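Local coordinates for protein glycoside Hydrolase (PDB 5T99) that binds d-galacto-isofagomine and probably hydrolyses beta-galactosidic bonds of agarose-derived sugars in a human gut bacterium, at residues A[28-33]-A[90-95]; A[103-108]-A[170-175]; A[611-616]-A[701-706]; A[636-641]-A[688-693]. One frame throughout, in Å; residues are numbered along the deposited sequence.

The four contacts sit in two beta-rich regions on opposite sides of the chain's centre. Interactions 1 and 2 lie in the sugar-binding domain and touch each other, because strand 28-29 pairs with strand 172-177. Interaction 2 is a buried pairing inside one sheet, rich in backbone bonds and charged groups. Interaction 1 is partly buried and joins two sheets through a lysine and two aromatic rings. Interactions 3 and 4 belong to a second sandwich, with centres about 8 Å apart. Interaction 4 pairs strands within a sheet, and interaction 3 packs that sheet's edge on the opposing sheet by apolar side chains. Both are partly buried.

Interaction 1: residues A[28-33]-A[90-95]; sequences ISFNEN and KTFIGD
Lys90 lays its extended chain across one face of the Phe30 ring. Its NZ stands 3.4 Å from the centroid of the Phe30 ring and 13° off the normal, which is a cation-pi contact. Lys90 CE adds a CH-pi contact on the same face. Two backbone carbonyls also hold the ammonium. Lys90 NZ gives a 2.9 Å bond to Glu32 O, in the plane of that carbonyl. Its 3.1 Å bond to Phe30 O is less well directed, with NZ well above the carbonyl plane. The rim of the Phe30 ring turns to Phe92 in a T-shaped stack, planes at 86°. Phe30 CZ sits over the centre of the Phe92 ring, 3.9 Å from Phe92 CD2.

Further out, water 1 links the backbones. It donates to Asn33 O and accepts from Thr91 N. Ser29 OG accepts from Asn31 N in an ST turn that spans Phe30. Trp34 NE1 is a second donor to Phe30 O, and Leu149 and Leu174 also touch the Phe30 ring. The contact thus joins the two sheets of the sugar-binding domain near strands 28-29 and 86-93. The Glu32 carboxylate stays 5.7 Å from Lys90 NZ, measured to OE2. The lysine charge is met by two carbonyl oxygens and a ring face, which would probably favour the protonated form.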
# COMPACT_ATOMS: atom_id res chain seq x y z
N ILE A 28 -14.98 -3.48 -18.37
CA ILE A 28 -15.79 -2.61 -17.49
C ILE A 28 -16.07 -3.25 -16.15
O ILE A 28 -16.00 -4.47 -16.00
CB ILE A 28 -17.13 -2.17 -18.14
CG1 ILE A 28 -18.11 -3.35 -18.29
CG2 ILE A 28 -16.85 -1.52 -19.50
CD1 ILE A 28 -19.48 -2.94 -18.79
N SER A 29 -16.41 -2.42 -15.18
CA SER A 29 -16.67 -2.86 -13.82
C SER A 29 -17.88 -3.78 -13.73
O SER A 29 -18.94 -3.46 -14.25
CB SER A 29 -16.89 -1.66 -12.90
OG SER A 29 -17.23 -2.09 -11.58
N PHE A 30 -17.69 -4.91 -13.05
CA PHE A 30 -18.74 -5.87 -12.79
C PHE A 30 -19.03 -5.94 -11.28
O PHE A 30 -19.55 -6.93 -10.79
CB PHE A 30 -18.31 -7.25 -13.32
CG PHE A 30 -19.45 -8.17 -13.69
CD1 PHE A 30 -20.40 -7.78 -14.64
CD2 PHE A 30 -19.56 -9.43 -13.12
CE1 PHE A 30 -21.44 -8.62 -15.00
CE2 PHE A 30 -20.61 -10.28 -13.47
CZ PHE A 30 -21.55 -9.88 -14.41
N ASN A 31 -18.73 -4.85 -10.57
CA ASN A 31 -18.84 -4.77 -9.11
C ASN A 31 -20.26 -4.59 -8.58
O ASN A 31 -20.51 -4.85 -7.40
CB ASN A 31 -18.01 -3.58 -8.58
CG ASN A 31 -16.52 -3.84 -8.61
OD1 ASN A 31 -16.05 -4.95 -8.84
ND2 ASN A 31 -15.76 -2.80 -8.35
N GLU A 32 -21.17 -4.11 -9.41
CA GLU A 32 -22.46 -3.67 -8.93
C GLU A 32 -23.42 -4.84 -8.83
O GLU A 32 -23.37 -5.78 -9.64
CB GLU A 32 -23.04 -2.56 -9.83
CG GLU A 32 -22.36 -1.20 -9.69
CD GLU A 32 -20.93 -1.18 -10.22
OE1 GLU A 32 -20.03 -0.73 -9.47
OE2 GLU A 32 -20.69 -1.65 -11.37
N ASN A 33 -24.29 -4.78 -7.82
CA ASN A 33 -25.47 -5.65 -7.68
C ASN A 33 -25.15 -7.13 -7.43
O ASN A 33 -25.53 -7.98 -8.22
CB ASN A 33 -26.43 -5.48 -8.87
CG ASN A 33 -26.88 -4.03 -9.06
OD1 ASN A 33 -27.34 -3.39 -8.13
ND2 ASN A 33 -26.73 -3.52 -10.27
N LYS A 90 -24.28 -13.23 -8.17
CA LYS A 90 -24.77 -12.14 -9.01
C LYS A 90 -25.59 -12.75 -10.14
O LYS A 90 -25.14 -13.69 -10.78
CB LYS A 90 -23.62 -11.31 -9.57
CG LYS A 90 -24.08 -10.19 -10.50
CD LYS A 90 -22.98 -9.17 -10.77
CE LYS A 90 -23.44 -8.11 -11.77
NZ LYS A 90 -22.43 -7.05 -12.02
N THR A 91 -26.77 -12.19 -10.37
CA THR A 91 -27.72 -12.69 -11.36
C THR A 91 -27.86 -11.61 -12.43
O THR A 91 -28.09 -10.45 -12.09
CB THR A 91 -29.09 -13.02 -10.70
OG1 THR A 91 -28.89 -13.96 -9.64
CG2 THR A 91 -30.08 -13.61 -11.70
N PHE A 92 -27.72 -11.99 -13.70
CA PHE A 92 -27.66 -11.01 -14.79
C PHE A 92 -28.17 -11.58 -16.11
O PHE A 92 -27.97 -12.76 -16.40
CB PHE A 92 -26.23 -10.46 -14.96
CG PHE A 92 -25.19 -11.51 -15.31
CD1 PHE A 92 -24.80 -11.72 -16.63
CD2 PHE A 92 -24.62 -12.30 -14.32
CE1 PHE A 92 -23.86 -12.69 -16.95
CE2 PHE A 92 -23.68 -13.28 -14.63
CZ PHE A 92 -23.29 -13.46 -15.94
N ILE A 93 -28.83 -10.72 -16.90
CA ILE A 93 -29.27 -11.08 -18.25
C ILE A 93 -28.05 -11.12 -19.17
O ILE A 93 -27.21 -10.22 -19.14
CB ILE A 93 -30.29 -10.06 -18.83
CG1 ILE A 93 -31.56 -9.97 -17.98
CG2 ILE A 93 -30.65 -10.40 -20.28
CD1 ILE A 93 -32.47 -11.18 -18.08
N GLY A 94 -27.97 -12.15 -20.00
CA GLY A 94 -27.03 -12.16 -21.11
C GLY A 94 -27.38 -11.10 -22.13
O GLY A 94 -28.27 -11.28 -22.96
N ASP A 95 -26.68 -9.98 -22.06
CA ASP A 95 -26.87 -8.86 -22.98
C ASP A 95 -26.74 -9.32 -24.43
O ASP A 95 -25.88 -10.17 -24.77
CB ASP A 95 -25.86 -7.76 -22.67
CG ASP A 95 -26.37 -6.40 -23.03
OD1 ASP A 95 -26.74 -6.17 -24.21
OD2 ASP A 95 -26.36 -5.54 -22.12
O HOH W 1 -27.44 -10.17 -8.55

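Interaction 2: residues A[103-108]-A[170-175]; sequences VRIGFD and RNVWLR
Strands 103-107 and 172-175 run antiparallel, the axes of these segments 4.6 Å apart at closest approach and at 162°, and pair Arg104 with Arg175 and Gly106 with Trp173 as hydrogen-bonded pairs. They are the central strands of a four-stranded sheet in the beta-sandwich sugar-binding domain of this family 2 hydrolase. Asp108 N extends the pairing beyond the strand with a bond to Asn171 O.

The side chains divide between the two faces. Ile105, Phe107, Val172 and Leu174 share the face turned to strand 146-153. Ile105 CG2 meets Val172 CG1 at 3.5 Å, and Ile105 CD1 meets Leu174 CD1 at 3.6 Å. Both methyls of Val172 lie beside the Phe107 ring, with CG1 over its face. Phe133 stacks on the same phenylalanine.

Arg104, Trp173 and Arg175 lie on the other face. The guanidinium of Arg104 lies over Arg175 CB and CD, while that of Arg175 passes with one face over Gly106 CA. The glycine lacks a side chain, so the guanidinium can lie close to the backbone there. Glu134 forms salt bridges with both arginines, and Asp177 pairs with Arg104 as well. These acids would offset the like charges of the pair.

At the far end, Arg170 NH1 bonds Asp108 O at 3.2 Å, close to the guanidinium plane, and also bonds Tyr130 O. Water 4 joins Asp108 OD1 to Arg175 NH2. With chi1 at -57°, Trp173 CG is anti to the carbonyl carbon, and NE1 gives a 2.9 Å bond to Asp108 OD2, which lies in the indole plane; NE1 stands above the carboxylate plane.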
# COMPACT_ATOMS: atom_id res chain seq x y z
N VAL A 103 -16.36 -13.87 -23.54
CA VAL A 103 -16.78 -13.19 -22.31
C VAL A 103 -15.99 -13.80 -21.16
O VAL A 103 -15.98 -15.01 -21.00
CB VAL A 103 -18.29 -13.35 -22.08
CG1 VAL A 103 -18.72 -12.59 -20.82
CG2 VAL A 103 -19.06 -12.85 -23.30
N ARG A 104 -15.32 -12.94 -20.39
CA ARG A 104 -14.51 -13.36 -19.24
C ARG A 104 -14.80 -12.45 -18.05
O ARG A 104 -15.18 -11.28 -18.23
CB ARG A 104 -13.02 -13.27 -19.57
CG ARG A 104 -12.56 -14.16 -20.73
CD ARG A 104 -11.17 -13.75 -21.21
NE ARG A 104 -11.18 -12.48 -21.95
CZ ARG A 104 -10.18 -11.58 -21.99
NH1 ARG A 104 -9.04 -11.75 -21.32
NH2 ARG A 104 -10.34 -10.46 -22.72
N ILE A 105 -14.66 -12.99 -16.84
CA ILE A 105 -14.77 -12.20 -15.62
C ILE A 105 -13.42 -12.25 -14.91
O ILE A 105 -12.93 -13.33 -14.58
CB ILE A 105 -15.87 -12.70 -14.66
CG1 ILE A 105 -17.19 -12.95 -15.39
CG2 ILE A 105 -16.08 -11.70 -13.52
CD1 ILE A 105 -17.82 -11.73 -16.01
N GLY A 106 -12.85 -11.08 -14.69
CA GLY A 106 -11.56 -10.95 -14.05
C GLY A 106 -11.79 -10.56 -12.60
O GLY A 106 -12.51 -9.59 -12.32
N PHE A 107 -11.18 -11.32 -11.69
CA PHE A 107 -11.14 -11.00 -10.27
C PHE A 107 -9.72 -10.57 -9.92
O PHE A 107 -8.79 -11.38 -10.00
CB PHE A 107 -11.55 -12.23 -9.44
CG PHE A 107 -12.95 -12.72 -9.70
CD1 PHE A 107 -14.01 -12.34 -8.88
CD2 PHE A 107 -13.22 -13.59 -10.75
CE1 PHE A 107 -15.30 -12.80 -9.12
CE2 PHE A 107 -14.50 -14.05 -10.98
CZ PHE A 107 -15.55 -13.66 -10.16
N ASP A 108 -9.53 -9.31 -9.53
CA ASP A 108 -8.23 -8.84 -9.02
C ASP A 108 -7.82 -9.47 -7.69
O ASP A 108 -6.62 -9.49 -7.34
CB ASP A 108 -8.24 -7.31 -8.86
CG ASP A 108 -8.34 -6.57 -10.17
OD1 ASP A 108 -8.06 -7.16 -11.25
OD2 ASP A 108 -8.73 -5.37 -10.12
N ARG A 170 -11.14 -6.98 -3.82
CA ARG A 170 -10.61 -6.19 -4.94
C ARG A 170 -11.61 -6.18 -6.07
O ARG A 170 -12.57 -6.96 -6.07
CB ARG A 170 -9.27 -6.75 -5.44
CG ARG A 170 -8.13 -6.65 -4.43
CD ARG A 170 -6.81 -6.99 -5.10
NE ARG A 170 -5.68 -6.92 -4.16
CZ ARG A 170 -4.54 -7.60 -4.28
NH1 ARG A 170 -4.34 -8.45 -5.30
NH2 ARG A 170 -3.59 -7.46 -3.35
N ASN A 171 -11.39 -5.30 -7.05
CA ASN A 171 -12.36 -5.08 -8.12
C ASN A 171 -12.56 -6.33 -8.98
O ASN A 171 -11.70 -7.22 -9.03
CB ASN A 171 -11.95 -3.91 -9.01
CG ASN A 171 -11.88 -2.59 -8.26
OD1 ASN A 171 -10.85 -1.91 -8.29
ND2 ASN A 171 -12.96 -2.21 -7.60
N VAL A 172 -13.71 -6.37 -9.64
CA VAL A 172 -14.09 -7.44 -10.54
C VAL A 172 -14.40 -6.80 -11.89
O VAL A 172 -14.97 -5.71 -11.93
CB VAL A 172 -15.31 -8.21 -10.00
CG1 VAL A 172 -15.70 -9.36 -10.92
CG2 VAL A 172 -15.01 -8.76 -8.60
N TRP A 173 -14.02 -7.46 -12.98
CA TRP A 173 -14.11 -6.87 -14.32
C TRP A 173 -14.83 -7.80 -15.31
O TRP A 173 -14.59 -9.00 -15.33
CB TRP A 173 -12.71 -6.54 -14.84
CG TRP A 173 -11.98 -5.63 -13.92
CD1 TRP A 173 -11.11 -6.00 -12.94
CD2 TRP A 173 -12.09 -4.21 -13.85
NE1 TRP A 173 -10.66 -4.89 -12.28
CE2 TRP A 173 -11.25 -3.78 -12.81
CE3 TRP A 173 -12.83 -3.26 -14.57
CZ2 TRP A 173 -11.11 -2.43 -12.47
CZ3 TRP A 173 -12.70 -1.91 -14.22
CH2 TRP A 173 -11.83 -1.51 -13.19
N LEU A 174 -15.71 -7.21 -16.12
CA LEU A 174 -16.33 -7.90 -17.24
C LEU A 174 -15.57 -7.52 -18.51
O LEU A 174 -15.37 -6.34 -18.78
CB LEU A 174 -17.80 -7.48 -17.36
CG LEU A 174 -18.58 -7.93 -18.60
CD1 LEU A 174 -18.83 -9.43 -18.56
CD2 LEU A 174 -19.88 -7.13 -18.71
N ARG A 175 -15.18 -8.53 -19.29
CA ARG A 175 -14.43 -8.32 -20.53
C ARG A 175 -15.19 -9.01 -21.66
O ARG A 175 -15.36 -10.23 -21.66
CB ARG A 175 -13.01 -8.88 -20.41
CG ARG A 175 -12.11 -8.01 -19.55
CD ARG A 175 -10.97 -8.77 -18.88
NE ARG A 175 -10.41 -8.03 -17.75
CZ ARG A 175 -9.59 -8.54 -16.82
NH1 ARG A 175 -9.17 -9.82 -16.87
NH2 ARG A 175 -9.16 -7.75 -15.83
O HOH W 2 -13.23 -11.30 -23.35
O HOH W 3 -8.70 -4.14 -7.73
O HOH W 4 -8.84 -9.18 -13.31

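Interaction 3: residues A[611-616]-A[701-706]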
# COMPACT_ATOMS: atom_id res chain seq x y z
N PRO A 611 12.70 22.99 6.01
CA PRO A 611 12.98 23.16 7.44
C PRO A 611 11.79 22.80 8.34
O PRO A 611 10.66 23.17 8.05
CB PRO A 611 13.32 24.64 7.56
CG PRO A 611 13.89 24.98 6.22
CD PRO A 611 13.06 24.20 5.25
N MET A 612 12.04 22.04 9.38
CA MET A 612 10.99 21.67 10.32
C MET A 612 11.56 21.50 11.73
O MET A 612 12.79 21.48 11.96
CB MET A 612 10.23 20.39 9.87
CG MET A 612 11.10 19.14 9.66
SD MET A 612 11.77 18.31 11.14
CE MET A 612 10.27 17.82 11.97
N VAL A 613 10.64 21.40 12.67
CA VAL A 613 10.98 21.19 14.04
C VAL A 613 9.73 20.59 14.68
O VAL A 613 8.60 20.93 14.29
CB VAL A 613 11.44 22.50 14.72
CG1 VAL A 613 10.29 23.50 14.86
CG2 VAL A 613 12.08 22.23 16.07
N HIS A 614 9.94 19.66 15.59
CA HIS A 614 8.83 19.01 16.29
C HIS A 614 9.28 18.73 17.72
O HIS A 614 10.45 18.40 17.95
CB HIS A 614 8.42 17.73 15.57
CG HIS A 614 7.46 16.87 16.33
ND1 HIS A 614 6.10 17.01 16.23
CD2 HIS A 614 7.67 15.84 17.18
CE1 HIS A 614 5.50 16.11 16.99
NE2 HIS A 614 6.44 15.38 17.58
N ILE A 615 8.34 18.86 18.64
CA ILE A 615 8.62 18.79 20.06
C ILE A 615 7.71 17.73 20.70
O ILE A 615 6.57 17.51 20.25
CB ILE A 615 8.47 20.18 20.74
CG1 ILE A 615 8.84 20.11 22.22
CG2 ILE A 615 7.07 20.75 20.57
CD1 ILE A 615 9.09 21.46 22.85
N LEU A 616 8.27 17.05 21.70
CA LEU A 616 7.52 16.10 22.50
C LEU A 616 8.13 16.07 23.92
O LEU A 616 9.33 16.36 24.07
CB LEU A 616 7.46 14.70 21.83
CG LEU A 616 8.62 13.80 21.35
CD1 LEU A 616 9.64 14.52 20.49
CD2 LEU A 616 9.29 13.05 22.48
N ALA A 701 12.26 27.56 11.66
CA ALA A 701 10.97 27.00 12.06
C ALA A 701 10.77 27.14 13.56
O ALA A 701 11.74 27.28 14.32
CB ALA A 701 10.89 25.54 11.67
N GLU A 702 9.51 27.08 13.98
CA GLU A 702 9.20 27.05 15.41
C GLU A 702 7.85 26.41 15.72
O GLU A 702 6.93 26.42 14.90
CB GLU A 702 9.36 28.46 16.05
CG GLU A 702 8.18 29.43 16.02
CD GLU A 702 8.44 30.66 16.90
OE1 GLU A 702 9.52 31.28 16.78
OE2 GLU A 702 7.58 31.00 17.73
N LYS A 703 7.76 25.80 16.90
CA LYS A 703 6.51 25.22 17.39
C LYS A 703 6.34 25.58 18.85
O LYS A 703 7.32 25.75 19.58
CB LYS A 703 6.50 23.69 17.24
CG LYS A 703 6.58 23.17 15.82
CD LYS A 703 5.30 23.40 15.03
CE LYS A 703 5.46 22.88 13.61
NZ LYS A 703 4.24 23.09 12.80
N THR A 704 5.08 25.69 19.26
CA THR A 704 4.71 26.01 20.63
C THR A 704 3.69 24.97 21.06
O THR A 704 2.75 24.69 20.32
CB THR A 704 4.11 27.43 20.70
OG1 THR A 704 5.15 28.40 20.54
CG2 THR A 704 3.40 27.69 22.03
N ILE A 705 3.88 24.41 22.26
CA ILE A 705 2.83 23.60 22.92
C ILE A 705 2.40 24.24 24.24
O ILE A 705 3.21 24.88 24.93
CB ILE A 705 3.25 22.12 23.15
CG1 ILE A 705 4.55 22.01 23.96
CG2 ILE A 705 3.40 21.39 21.82
CD1 ILE A 705 4.86 20.61 24.42
N ARG A 706 1.14 24.05 24.59
CA ARG A 706 0.54 24.67 25.77
C ARG A 706 -0.07 23.63 26.69
O ARG A 706 -0.65 22.65 26.22
CB ARG A 706 -0.52 25.69 25.33
CG ARG A 706 0.07 26.89 24.63
CD ARG A 706 -0.97 27.92 24.26
NE ARG A 706 -0.39 29.09 23.60
CZ ARG A 706 -0.01 29.14 22.31
NH1 ARG A 706 -0.14 28.09 21.50
NH2 ARG A 706 0.50 30.27 21.83
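Val613 and Ala701 make the tight part of this contact. Val613 CG1 lies 3.8 Å from Ala701 CB and equally near Glu702 CA. With chi1 at 68°, CG1 sits between the backbone N and the carbonyl carbon of Val613, and this turns it onto the facing strand. Lys703 CG meets the same methyl, so Val613 CG1 touches three successive residues. Lys703 CG also comes to 3.4 Å from Val613 O.

A second apolar point lies further along. Ile615 CG2 meets Ile705 CG2 at 3.9 Å, methyl to methyl, and the two side chains cross at a slant. Ile705 also leans on Trp619, and Ile615 reaches Leu688 and Val629.

The outer side is looser. The bend of Lys703 at chi2 (-72°) carries CE past Val613 O, and only the NZ end leads away. Glu702 turns its side chain from the interface. Pro611 adds little, its O being 4.3 Å from Ala701 CB.

The two strands run nearly parallel, 24° apart, with axes 6.5 Å apart at closest. They are edge strands of two different sheets, which face each other as a beta-sandwich. Each bonds its backbone within its own sheet: His614 with Tyr632, and Lys703 with Val690. On the other side of strand 613-616, Met612 packs on helix 598-607, and His614 stacks with Tyr601 and bonds Asp598. The join between the sheets here is thus made chiefly by the side chains of Val613, Ile615, Ala701 and Ile705, with the aliphatic part of Lys703, so fit depends on shape and exclusion of water rather than on directed bonds.

Interaction 4: residues A[636-641]-A[688-693]; sequences YEAELF and LTVKAY
Lys691 reaches diagonally from its own pair, Glu639, to the ring of Phe641. Its chain can be followed outward. CB of Lys691 lies 4.0 Å from Glu639 O. CG approaches Phe641 CE2 at 4.1 Å. CD of Lys691 comes to 3.7 Å from the same Phe641 CE2, and CE stays near it too. NZ ends over the face, 4.7 Å from the centroid of the Phe641 ring and 23° off the normal, in a cation-pi contact. The chi1 of -69° sets CG anti to the carbonyl carbon, the rest is extended, and the chain crosses the Phe641 side chain at about a right angle.

Beneath these side chains, strands 637-641 and 688-693 run antiparallel and share six backbone bonds. A classic beta bulge starts the pairing, with Tyr636 and Glu637 both facing Tyr693. The edge of the Tyr693 ring meets Glu639 CB, 3.8 Å from Tyr693 CE2. Glu639 OE2 is held by Ser646 OG on the next strand, and Thr689 OG1 bonds Thr704 OG1.

The opposite face is apolar and lines a sandwich interior. Leu640 CG packs on Leu688 CD1 at 3.8 Å, and Ala638 CB meets Val690 CG2. Strands 613-616 and 626-633 cover this side, in the sheet that completes the beta-sandwich of the DUF4982 region. The backbone bonds thus fix the pairing. The face with Ala638, Leu640, Val690 and Ala692 adds apolar packing, and the other adds the cation-pi contact, the Phe641 and Tyr693 rings, and polar tips that could probably tolerate solvent.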
# COMPACT_ATOMS: atom_id res chain seq x y z
N TYR A 636 20.32 23.14 11.82
CA TYR A 636 21.61 23.08 12.48
C TYR A 636 21.51 23.00 14.03
O TYR A 636 22.26 22.24 14.65
CB TYR A 636 22.45 24.28 12.05
CG TYR A 636 23.71 24.48 12.84
CD1 TYR A 636 24.85 23.74 12.56
CD2 TYR A 636 23.76 25.43 13.87
CE1 TYR A 636 26.02 23.92 13.29
CE2 TYR A 636 24.92 25.62 14.60
CZ TYR A 636 26.04 24.87 14.31
OH TYR A 636 27.20 25.06 15.05
N GLU A 637 20.58 23.76 14.62
CA GLU A 637 20.38 23.78 16.09
C GLU A 637 18.95 24.16 16.49
O GLU A 637 18.17 24.61 15.66
CB GLU A 637 21.35 24.77 16.75
CG GLU A 637 21.00 26.24 16.52
CD GLU A 637 22.10 27.19 16.96
OE1 GLU A 637 22.17 28.32 16.41
OE2 GLU A 637 22.89 26.82 17.86
N ALA A 638 18.64 24.00 17.76
CA ALA A 638 17.37 24.46 18.30
C ALA A 638 17.50 24.96 19.73
O ALA A 638 18.39 24.53 20.47
CB ALA A 638 16.33 23.36 18.22
N GLU A 639 16.59 25.86 20.11
CA GLU A 639 16.58 26.49 21.43
C GLU A 639 15.19 26.35 22.01
O GLU A 639 14.21 26.61 21.32
CB GLU A 639 16.95 27.98 21.32
CG GLU A 639 17.17 28.68 22.67
CD GLU A 639 17.85 30.04 22.56
OE1 GLU A 639 17.90 30.63 21.46
OE2 GLU A 639 18.35 30.53 23.60
N LEU A 640 15.12 25.92 23.27
CA LEU A 640 13.86 25.67 23.97
C LEU A 640 13.56 26.84 24.92
O LEU A 640 14.46 27.38 25.56
CB LEU A 640 13.98 24.36 24.75
CG LEU A 640 12.72 23.69 25.28
CD1 LEU A 640 11.78 23.31 24.13
CD2 LEU A 640 13.05 22.45 26.09
N PHE A 641 12.29 27.24 24.98
CA PHE A 641 11.85 28.37 25.80
C PHE A 641 10.66 27.94 26.64
O PHE A 641 9.67 27.48 26.07
CB PHE A 641 11.44 29.57 24.93
CG PHE A 641 12.60 30.24 24.21
CD1 PHE A 641 13.25 31.34 24.77
CD2 PHE A 641 13.01 29.80 22.95
CE1 PHE A 641 14.31 31.97 24.11
CE2 PHE A 641 14.07 30.42 22.28
CZ PHE A 641 14.72 31.51 22.86
N LEU A 688 5.55 26.00 26.24
CA LEU A 688 6.89 25.55 25.91
C LEU A 688 7.11 25.73 24.40
O LEU A 688 6.43 25.11 23.58
CB LEU A 688 7.00 24.07 26.31
CG LEU A 688 8.36 23.38 26.23
CD1 LEU A 688 9.37 24.09 27.11
CD2 LEU A 688 8.21 21.92 26.63
N THR A 689 8.06 26.59 24.04
CA THR A 689 8.29 26.95 22.64
C THR A 689 9.69 26.53 22.18
O THR A 689 10.67 26.76 22.88
CB THR A 689 8.08 28.46 22.43
OG1 THR A 689 6.72 28.80 22.76
CG2 THR A 689 8.35 28.86 20.99
N VAL A 690 9.77 25.92 21.00
CA VAL A 690 11.04 25.51 20.41
C VAL A 690 11.29 26.32 19.15
O VAL A 690 10.38 26.50 18.33
CB VAL A 690 11.12 23.99 20.10
CG1 VAL A 690 10.04 23.51 19.13
CG2 VAL A 690 12.50 23.64 19.57
N LYS A 691 12.52 26.80 19.00
CA LYS A 691 12.92 27.57 17.85
C LYS A 691 14.10 26.88 17.19
O LYS A 691 15.10 26.60 17.86
CB LYS A 691 13.31 28.98 18.27
CG LYS A 691 12.12 29.81 18.73
CD LYS A 691 12.51 31.25 19.03
CE LYS A 691 11.36 31.97 19.71
NZ LYS A 691 11.72 33.37 20.04
N ALA A 692 13.98 26.60 15.89
CA ALA A 692 15.02 25.95 15.11
C ALA A 692 15.73 26.98 14.24
O ALA A 692 15.07 27.78 13.56
CB ALA A 692 14.43 24.85 14.24
N TYR A 693 17.07 26.94 14.25
CA TYR A 693 17.90 27.88 13.51
C TYR A 693 18.88 27.16 12.59
O TYR A 693 19.29 26.04 12.86
CB TYR A 693 18.71 28.76 14.47
CG TYR A 693 17.92 29.46 15.55
CD1 TYR A 693 17.35 30.71 15.33
CD2 TYR A 693 17.78 28.89 16.82
CE1 TYR A 693 16.64 31.37 16.33
CE2 TYR A 693 17.06 29.54 17.82
CZ TYR A 693 16.50 30.78 17.57
OH TYR A 693 15.79 31.43 18.55